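Local coordinates for protein uroporphyrinogen III cosynthase (HemD) (Helicobacter pylori, PDB 3P9Z) that probably catalyses the cyclisation of the linear tetrapyrrole hydroxymethylbilane to uroporphyrinogen III, a step of haem biosynthesis, at residues F38-F43 and P106-K111; N185-S190 and P205-K210. All blocks are in the same frame, centred on the assembly; numbering follows the deposited sequence.

Interaction 1 of 2, residues F38-F43 and P106-K111; sequences FNALIF and PLLEKK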
ATOM      1  N   PHE A  38       1.712  23.275  11.044  1.00 22.39           N
ATOM      2  CA  PHE A  38       0.594  22.322  10.889  1.00 21.51           C
ATOM      3  C   PHE A  38      -0.036  21.843  12.191  1.00 20.84           C
ATOM      4  O   PHE A  38       0.677  21.437  13.123  1.00 19.85           O
ATOM      5  CB  PHE A  38       1.025  21.112  10.037  1.00 20.79           C
ATOM      6  CG  PHE A  38       1.648  21.503   8.729  1.00 21.76           C
ATOM      7  CD1 PHE A  38       0.850  21.823   7.632  1.00 21.76           C
ATOM      8  CD2 PHE A  38       3.040  21.556   8.597  1.00 19.40           C
ATOM      9  CE1 PHE A  38       1.437  22.204   6.428  1.00 23.51           C
ATOM     10  CE2 PHE A  38       3.644  21.929   7.400  1.00 20.91           C
ATOM     11  CZ  PHE A  38       2.848  22.264   6.316  1.00 22.63           C
ATOM     12  N   ASN A  39      -1.370  21.844  12.234  1.00 20.21           N
ATOM     13  CA  ASN A  39      -2.085  21.267  13.391  1.00 21.04           C
ATOM     14  C   ASN A  39      -2.875  19.988  13.071  1.00 21.41           C
ATOM     15  O   ASN A  39      -3.664  19.504  13.898  1.00 21.72           O
ATOM     16  CB  ASN A  39      -3.000  22.310  14.075  1.00 20.82           C
ATOM     17  CG  ASN A  39      -3.971  22.995  13.103  1.00 22.43           C
ATOM     18  OD1 ASN A  39      -4.028  22.682  11.904  1.00 22.20           O
ATOM     19  ND2 ASN A  39      -4.739  23.957  13.630  1.00 22.62           N
ATOM     20  N   ALA A  40      -2.661  19.452  11.873  1.00 21.65           N
ATOM     21  CA  ALA A  40      -3.228  18.168  11.486  1.00 22.16           C
ATOM     22  C   ALA A  40      -2.322  17.457  10.502  1.00 22.03           C
ATOM     23  O   ALA A  40      -1.782  18.073   9.578  1.00 22.54           O
ATOM     24  CB  ALA A  40      -4.632  18.347  10.860  1.00 21.31           C
ATOM     25  N   LEU A  41      -2.174  16.154  10.695  1.00 22.39           N
ATOM     26  CA  LEU A  41      -1.490  15.323   9.721  1.00 22.53           C
ATOM     27  C   LEU A  41      -2.511  14.374   9.108  1.00 22.68           C
ATOM     28  O   LEU A  41      -3.487  13.984   9.762  1.00 22.66           O
ATOM     29  CB  LEU A  41      -0.404  14.487  10.387  1.00 22.31           C
ATOM     30  CG  LEU A  41       0.649  15.127  11.306  1.00 22.40           C
ATOM     31  CD1 LEU A  41       1.457  14.011  11.932  1.00 20.20           C
ATOM     32  CD2 LEU A  41       1.564  16.134  10.579  1.00 21.59           C
ATOM     33  N   ILE A  42      -2.277  13.982   7.866  1.00 22.77           N
ATOM     34  CA  ILE A  42      -3.097  12.943   7.277  1.00 23.45           C
ATOM     35  C   ILE A  42      -2.250  11.895   6.560  1.00 23.82           C
ATOM     36  O   ILE A  42      -1.260  12.221   5.897  1.00 23.58           O
ATOM     37  CB  ILE A  42      -4.260  13.531   6.422  1.00 23.83           C
ATOM     38  CG1 ILE A  42      -5.199  12.410   5.935  1.00 24.34           C
ATOM     39  CG2 ILE A  42      -3.747  14.414   5.264  1.00 22.90           C
ATOM     40  CD1 ILE A  42      -6.531  12.924   5.524  1.00 27.51           C
ATOM     41  N   PHE A  43      -2.644  10.635   6.748  1.00 24.12           N
ATOM     42  CA  PHE A  43      -1.989   9.473   6.181  1.00 24.75           C
ATOM     43  C   PHE A  43      -3.032   8.627   5.452  1.00 25.77           C
ATOM     44  O   PHE A  43      -4.180   8.532   5.903  1.00 25.70           O
ATOM     45  CB  PHE A  43      -1.381   8.608   7.301  1.00 24.61           C
ATOM     46  CG  PHE A  43      -0.321   9.309   8.116  1.00 24.92           C
ATOM     47  CD1 PHE A  43      -0.673  10.160   9.163  1.00 24.77           C
ATOM     48  CD2 PHE A  43       1.029   9.097   7.845  1.00 24.90           C
ATOM     49  CE1 PHE A  43       0.311  10.812   9.938  1.00 25.99           C
ATOM     50  CE2 PHE A  43       2.029   9.730   8.615  1.00 26.76           C
ATOM     51  CZ  PHE A  43       1.671  10.587   9.657  1.00 26.85           C
ATOM     52  N   PRO A 106     -14.808  17.319   7.025  1.00 39.93           N
ATOM     53  CA  PRO A 106     -15.329  18.380   7.858  1.00 38.65           C
ATOM     54  C   PRO A 106     -14.483  18.626   9.073  1.00 37.49           C
ATOM     55  O   PRO A 106     -14.400  19.712   9.517  1.00 37.50           O
ATOM     56  CB  PRO A 106     -16.681  17.851   8.255  1.00 38.99           C
ATOM     57  CG  PRO A 106     -17.033  16.956   7.197  1.00 39.53           C
ATOM     58  CD  PRO A 106     -15.800  16.280   6.815  1.00 39.92           C
ATOM     59  N   LEU A 107     -13.864  17.601   9.588  1.00 36.23           N
ATOM     60  CA  LEU A 107     -12.982  17.741  10.744  1.00 35.35           C
ATOM     61  C   LEU A 107     -11.700  18.455  10.356  1.00 34.69           C
ATOM     62  O   LEU A 107     -10.996  18.985  11.216  1.00 34.65           O
ATOM     63  CB  LEU A 107     -12.640  16.373  11.355  1.00 34.97           C
ATOM     64  CG  LEU A 107     -13.777  15.411  11.742  1.00 34.60           C
ATOM     65  CD1 LEU A 107     -13.187  14.116  12.254  1.00 35.15           C
ATOM     66  CD2 LEU A 107     -14.730  15.997  12.771  1.00 33.97           C
ATOM     67  N   LEU A 108     -11.406  18.469   9.060  1.00 33.74           N
ATOM     68  CA  LEU A 108     -10.185  19.090   8.546  1.00 33.73           C
ATOM     69  C   LEU A 108     -10.392  20.533   8.081  1.00 33.41           C
ATOM     70  O   LEU A 108      -9.422  21.252   7.806  1.00 33.35           O
ATOM     71  CB  LEU A 108      -9.595  18.256   7.411  1.00 33.52           C
ATOM     72  CG  LEU A 108      -9.171  16.820   7.722  1.00 34.24           C
ATOM     73  CD1 LEU A 108      -8.489  16.193   6.497  1.00 33.49           C
ATOM     74  CD2 LEU A 108      -8.262  16.749   8.957  1.00 34.61           C
ATOM     75  N   GLU A 109     -11.649  20.950   8.000  1.00 32.85           N
ATOM     76  CA  GLU A 109     -11.973  22.324   7.636  1.00 32.90           C
ATOM     77  C   GLU A 109     -11.372  23.237   8.702  1.00 32.62           C
ATOM     78  O   GLU A 109     -11.407  22.920   9.890  1.00 33.03           O
ATOM     79  CB  GLU A 109     -13.489  22.523   7.531  1.00 32.66           C
ATOM     80  N   LYS A 110     -10.803  24.354   8.263  1.00 32.47           N
ATOM     81  CA  LYS A 110     -10.169  25.332   9.152  1.00 32.29           C
ATOM     82  C   LYS A 110      -8.861  24.851   9.793  1.00 31.19           C
ATOM     83  O   LYS A 110      -8.347  25.505  10.705  1.00 31.38           O
ATOM     84  CB  LYS A 110     -11.145  25.826  10.233  1.00 32.83           C
ATOM     85  CG  LYS A 110     -12.591  26.008   9.769  1.00 35.45           C
ATOM     86  CD  LYS A 110     -13.000  27.459   9.706  1.00 39.65           C
ATOM     87  CE  LYS A 110     -14.336  27.641  10.395  1.00 38.98           C
ATOM     88  NZ  LYS A 110     -14.994  28.906  10.005  1.00 41.49           N
ATOM     89  N   LYS A 111      -8.302  23.744   9.291  1.00 29.71           N
ATOM     90  CA  LYS A 111      -7.016  23.220   9.779  1.00 28.35           C
ATOM     91  C   LYS A 111      -5.883  23.418   8.755  1.00 27.61           C
ATOM     92  O   LYS A 111      -6.145  23.470   7.560  1.00 26.35           O
ATOM     93  CB  LYS A 111      -7.114  21.723  10.096  1.00 28.93           C
ATOM     94  CG  LYS A 111      -8.178  21.311  11.121  1.00 30.69           C
ATOM     95  CD  LYS A 111      -7.924  21.857  12.506  1.00 32.74           C
ATOM     96  CE  LYS A 111      -8.974  21.352  13.494  1.00 34.87           C
ATOM     97  NZ  LYS A 111      -8.370  20.391  14.440  1.00 39.63           N
TER
HETATM   98  O   HOH W   1      -5.714  19.947  15.261  1.00 26.11           O
HETATM   99  O   HOH W   2      -6.238  25.847  11.973  1.00 26.26           O

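Interaction 2 of 2, residues N185-S190 and P205-K210; sequences NYTAIS and PSYIAK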
ATOM      1  N   ASN A 185      -1.791 -21.234 -18.683  1.00 30.26           N
ATOM      2  CA  ASN A 185      -2.175 -22.195 -17.648  1.00 29.70           C
ATOM      3  C   ASN A 185      -2.094 -21.686 -16.186  1.00 29.26           C
ATOM      4  O   ASN A 185      -2.524 -22.381 -15.248  1.00 29.40           O
ATOM      5  CB  ASN A 185      -1.488 -23.563 -17.858  1.00 29.67           C
ATOM      6  CG  ASN A 185      -0.001 -23.584 -17.473  1.00 32.12           C
ATOM      7  OD1 ASN A 185       0.481 -22.820 -16.630  1.00 32.85           O
ATOM      8  ND2 ASN A 185       0.726 -24.499 -18.086  1.00 34.24           N
ATOM      9  N   TYR A 186      -1.563 -20.476 -15.991  1.00 28.04           N
ATOM     10  CA  TYR A 186      -1.672 -19.827 -14.690  1.00 27.38           C
ATOM     11  C   TYR A 186      -3.127 -19.415 -14.515  1.00 26.88           C
ATOM     12  O   TYR A 186      -3.835 -19.178 -15.504  1.00 26.15           O
ATOM     13  CB  TYR A 186      -0.825 -18.558 -14.603  1.00 26.95           C
ATOM     14  CG  TYR A 186       0.687 -18.717 -14.572  1.00 27.49           C
ATOM     15  CD1 TYR A 186       1.307 -19.899 -14.136  1.00 27.18           C
ATOM     16  CD2 TYR A 186       1.501 -17.649 -14.951  1.00 27.22           C
ATOM     17  CE1 TYR A 186       2.708 -20.003 -14.099  1.00 26.69           C
ATOM     18  CE2 TYR A 186       2.876 -17.737 -14.911  1.00 27.07           C
ATOM     19  CZ  TYR A 186       3.482 -18.909 -14.488  1.00 27.61           C
ATOM     20  OH  TYR A 186       4.861 -18.953 -14.468  1.00 29.66           O
ATOM     21  N   THR A 187      -3.565 -19.331 -13.261  1.00 26.13           N
ATOM     22  CA  THR A 187      -4.841 -18.692 -12.941  1.00 25.53           C
ATOM     23  C   THR A 187      -4.591 -17.508 -12.012  1.00 24.93           C
ATOM     24  O   THR A 187      -4.042 -17.678 -10.927  1.00 25.02           O
ATOM     25  CB  THR A 187      -5.827 -19.694 -12.298  1.00 25.77           C
ATOM     26  OG1 THR A 187      -6.082 -20.759 -13.222  1.00 25.37           O
ATOM     27  CG2 THR A 187      -7.124 -19.025 -11.929  1.00 25.19           C
ATOM     28  N   ALA A 188      -4.981 -16.312 -12.455  1.00 24.08           N
ATOM     29  CA  ALA A 188      -4.841 -15.093 -11.656  1.00 23.18           C
ATOM     30  C   ALA A 188      -6.045 -14.896 -10.733  1.00 23.29           C
ATOM     31  O   ALA A 188      -7.206 -15.124 -11.120  1.00 22.06           O
ATOM     32  CB  ALA A 188      -4.671 -13.856 -12.553  1.00 23.10           C
ATOM     33  N   ILE A 189      -5.740 -14.461  -9.517  1.00 22.15           N
ATOM     34  CA  ILE A 189      -6.733 -14.008  -8.583  1.00 22.27           C
ATOM     35  C   ILE A 189      -6.444 -12.551  -8.230  1.00 22.37           C
ATOM     36  O   ILE A 189      -5.295 -12.181  -7.984  1.00 21.81           O
ATOM     37  CB  ILE A 189      -6.734 -14.903  -7.311  1.00 22.46           C
ATOM     38  CG1 ILE A 189      -7.223 -16.314  -7.699  1.00 23.51           C
ATOM     39  CG2 ILE A 189      -7.560 -14.253  -6.186  1.00 21.98           C
ATOM     40  CD1 ILE A 189      -7.448 -17.260  -6.539  1.00 24.45           C
ATOM     41  N   SER A 190      -7.495 -11.733  -8.214  1.00 22.11           N
ATOM     42  CA  SER A 190      -7.365 -10.333  -7.859  1.00 22.31           C
ATOM     43  C   SER A 190      -8.066 -10.070  -6.556  1.00 22.27           C
ATOM     44  O   SER A 190      -9.183 -10.561  -6.337  1.00 21.31           O
ATOM     45  CB  SER A 190      -8.002  -9.468  -8.947  1.00 21.97           C
ATOM     46  OG  SER A 190      -7.250  -9.557 -10.140  1.00 22.45           O
ATOM     47  N   PRO A 205      -7.155 -12.389 -17.780  1.00 26.23           N
ATOM     48  CA  PRO A 205      -8.351 -12.625 -16.970  1.00 26.34           C
ATOM     49  C   PRO A 205      -7.975 -13.018 -15.539  1.00 25.85           C
ATOM     50  O   PRO A 205      -6.884 -13.555 -15.295  1.00 26.09           O
ATOM     51  CB  PRO A 205      -9.026 -13.809 -17.680  1.00 26.66           C
ATOM     52  CG  PRO A 205      -7.859 -14.583 -18.312  1.00 27.68           C
ATOM     53  CD  PRO A 205      -6.893 -13.482 -18.743  1.00 26.73           C
ATOM     54  N   SER A 206      -8.862 -12.745 -14.598  1.00 24.99           N
ATOM     55  CA  SER A 206      -8.666 -13.183 -13.232  1.00 24.78           C
ATOM     56  C   SER A 206     -10.012 -13.304 -12.546  1.00 24.46           C
ATOM     57  O   SER A 206     -10.979 -12.670 -12.959  1.00 24.68           O
ATOM     58  CB  SER A 206      -7.787 -12.186 -12.461  1.00 24.40           C
ATOM     59  OG  SER A 206      -8.441 -10.933 -12.367  1.00 26.36           O
ATOM     60  N   TYR A 207     -10.050 -14.109 -11.493  1.00 23.62           N
ATOM     61  CA  TYR A 207     -11.192 -14.169 -10.605  1.00 23.83           C
ATOM     62  C   TYR A 207     -10.958 -13.213  -9.461  1.00 23.09           C
ATOM     63  O   TYR A 207      -9.809 -12.988  -9.045  1.00 23.41           O
ATOM     64  CB  TYR A 207     -11.378 -15.584 -10.051  1.00 23.66           C
ATOM     65  CG  TYR A 207     -11.694 -16.632 -11.096  1.00 26.72           C
ATOM     66  CD1 TYR A 207     -12.968 -16.714 -11.684  1.00 27.91           C
ATOM     67  CD2 TYR A 207     -10.724 -17.582 -11.474  1.00 29.20           C
ATOM     68  CE1 TYR A 207     -13.265 -17.710 -12.645  1.00 28.61           C
ATOM     69  CE2 TYR A 207     -11.009 -18.578 -12.435  1.00 30.57           C
ATOM     70  CZ  TYR A 207     -12.279 -18.628 -13.010  1.00 30.83           C
ATOM     71  OH  TYR A 207     -12.553 -19.601 -13.945  1.00 34.99           O
ATOM     72  N   ILE A 208     -12.040 -12.656  -8.937  1.00 22.01           N
ATOM     73  CA  ILE A 208     -11.926 -11.640  -7.899  1.00 21.41           C
ATOM     74  C   ILE A 208     -12.442 -12.180  -6.582  1.00 21.55           C
ATOM     75  O   ILE A 208     -13.531 -12.764  -6.534  1.00 22.50           O
ATOM     76  CB  ILE A 208     -12.724 -10.373  -8.295  1.00 21.26           C
ATOM     77  CG1 ILE A 208     -12.272  -9.863  -9.677  1.00 21.04           C
ATOM     78  CG2 ILE A 208     -12.622  -9.298  -7.216  1.00 20.34           C
ATOM     79  CD1 ILE A 208     -13.196  -8.773 -10.291  1.00 19.90           C
ATOM     80  N   ALA A 209     -11.678 -11.978  -5.514  1.00 21.13           N
ATOM     81  CA  ALA A 209     -12.139 -12.274  -4.143  1.00 21.73           C
ATOM     82  C   ALA A 209     -13.503 -11.642  -3.804  1.00 21.36           C
ATOM     83  O   ALA A 209     -13.847 -10.565  -4.321  1.00 21.44           O
ATOM     84  CB  ALA A 209     -11.072 -11.837  -3.108  1.00 21.08           C
ATOM     85  N   LYS A 210     -14.276 -12.309  -2.943  1.00 21.61           N
ATOM     86  CA  LYS A 210     -15.638 -11.844  -2.620  1.00 22.77           C
ATOM     87  C   LYS A 210     -15.668 -10.583  -1.748  1.00 22.72           C
ATOM     88  O   LYS A 210     -16.670  -9.869  -1.725  1.00 22.64           O
ATOM     89  CB  LYS A 210     -16.463 -12.962  -1.984  1.00 22.71           C
ATOM     90  CG  LYS A 210     -16.724 -14.118  -2.962  1.00 23.16           C
ATOM     91  CD  LYS A 210     -17.219 -15.339  -2.232  1.00 25.70           C
ATOM     92  CE  LYS A 210     -17.483 -16.515  -3.204  1.00 26.94           C
ATOM     93  NZ  LYS A 210     -18.561 -16.137  -4.159  1.00 27.90           N
TER
HETATM   94  O   HOH W   3      -6.126 -16.066 -15.157  1.00 26.81           O

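Interaction 1 of 2, residues F38-F43 and P106-K111
Lys111 and Asn39 meet with their side chains crossing at about a right angle, at the point where one segment enters strand 40-43 and the other is about to enter strand 112-118. The lysine can be followed outward. Its CB lies 3.7 Å from Asn39 OD1 and also approaches the methyl of Ala40. CG is anti to the carbonyl carbon (chi1 -57°), and a bend at chi2 (-65°) then lays the chain across the amide, bringing CD to 4.0 Å from Asn39 ND2. Beyond CE the ammonium NZ donates a hydrogen bond to a water 2.8 Å away, and this water in turn donates to Asn39 O. The tip is thus bridged to the backbone, while the methylenes rest on the amide.

That amide is itself held at both ends. OD1 accepts the backbone N-H of Ser112, and ND2 donates to a second water, 2.9 Å away, that bonds to Lys110 O. This is the periphery of an alpha/beta domain, where a type II turn from Leu108 to Lys111 carries the chain from the short helix 105-108 into strand 112-118, the parallel neighbour of strand 40-43. The turn is closed by Lys111 N to Leu108 O (3.1 Å), and Lys110 takes its positive-phi position.

Further in, the contact turns apolar. Leu108 reaches the strand with the two branches of its isobutyl group: CD2 lies 4.4 Å from Ala40 CB, and CD1 meets Ile42 CD1 at 3.9 Å. Ile42 presents that methyl because CG1 is anti to its backbone N (chi1 -174°), and it crosses the leucine nearly at right angles. Tyr71 of the next strand packs on both Ala40 and Leu108, while Ile134 touches the leucine from a loop.

Interaction 2 of 2, residues N185-S190 and P205-K210
Strands 187-190 and 206-208 pair in parallel, Ile189 beside Tyr207 and Ser190 beside Ile208, their short axes approaching to 4.4 Å at an angle of 32°. Three backbone bonds join them: Tyr207 N to Ala188 O (3.0 Å), Ser190 N to Tyr207 O (2.8 Å, nearly straight at 168°) and Ala209 N to Ser190 O (3.0 Å). Where this ladder gives out, a water accepts from Ala188 N and donates to Pro205 O.

On one face the two serines meet hydroxyl to hydroxyl, Ser190 OG donating to Ser206 OG at 2.9 Å. The Ser206 hydroxyl gets there by standing between its own backbone N and carbonyl carbon (chi1 64°). Beside them Ala188 CB presses on Ser206 CB at 3.5 Å. Ala196 of helix 193-201 packs over both serines.

At the sheet margin, the Tyr207 ring receives Thr187 CG2 at its edge, in its plane, 3.9 Å from CD2; the threonine hydroxyl bonds instead to Arg5. Ile189 and Tyr207 share the other face, against Leu220 of helix 214-223. Strand 187-190, helix 193-201 and strand 206-208 form a beta-alpha-beta crossover, with helices on both faces, as in a three-layered alpha/beta domain.

How the interactions relate
Interactions 1 and 2 lie on opposite sides of the chain's centre, their own centres about 39 Å apart and their nearest atoms about 23 Å apart. They are formed in series along the chain and reach the same mixed sheet, whose long strands 19-28 and 135-146 run between the two halves. This is consistent with the two alpha/beta domains joined by a beta ladder known in uroporphyrinogen-III synthases, where substrate is thought to bind in the cleft between them. Interaction 1 packs a helix-to-strand turn near one end of the sheet, whereas interaction 2 adds the outermost strand at the other by direct backbone pairing.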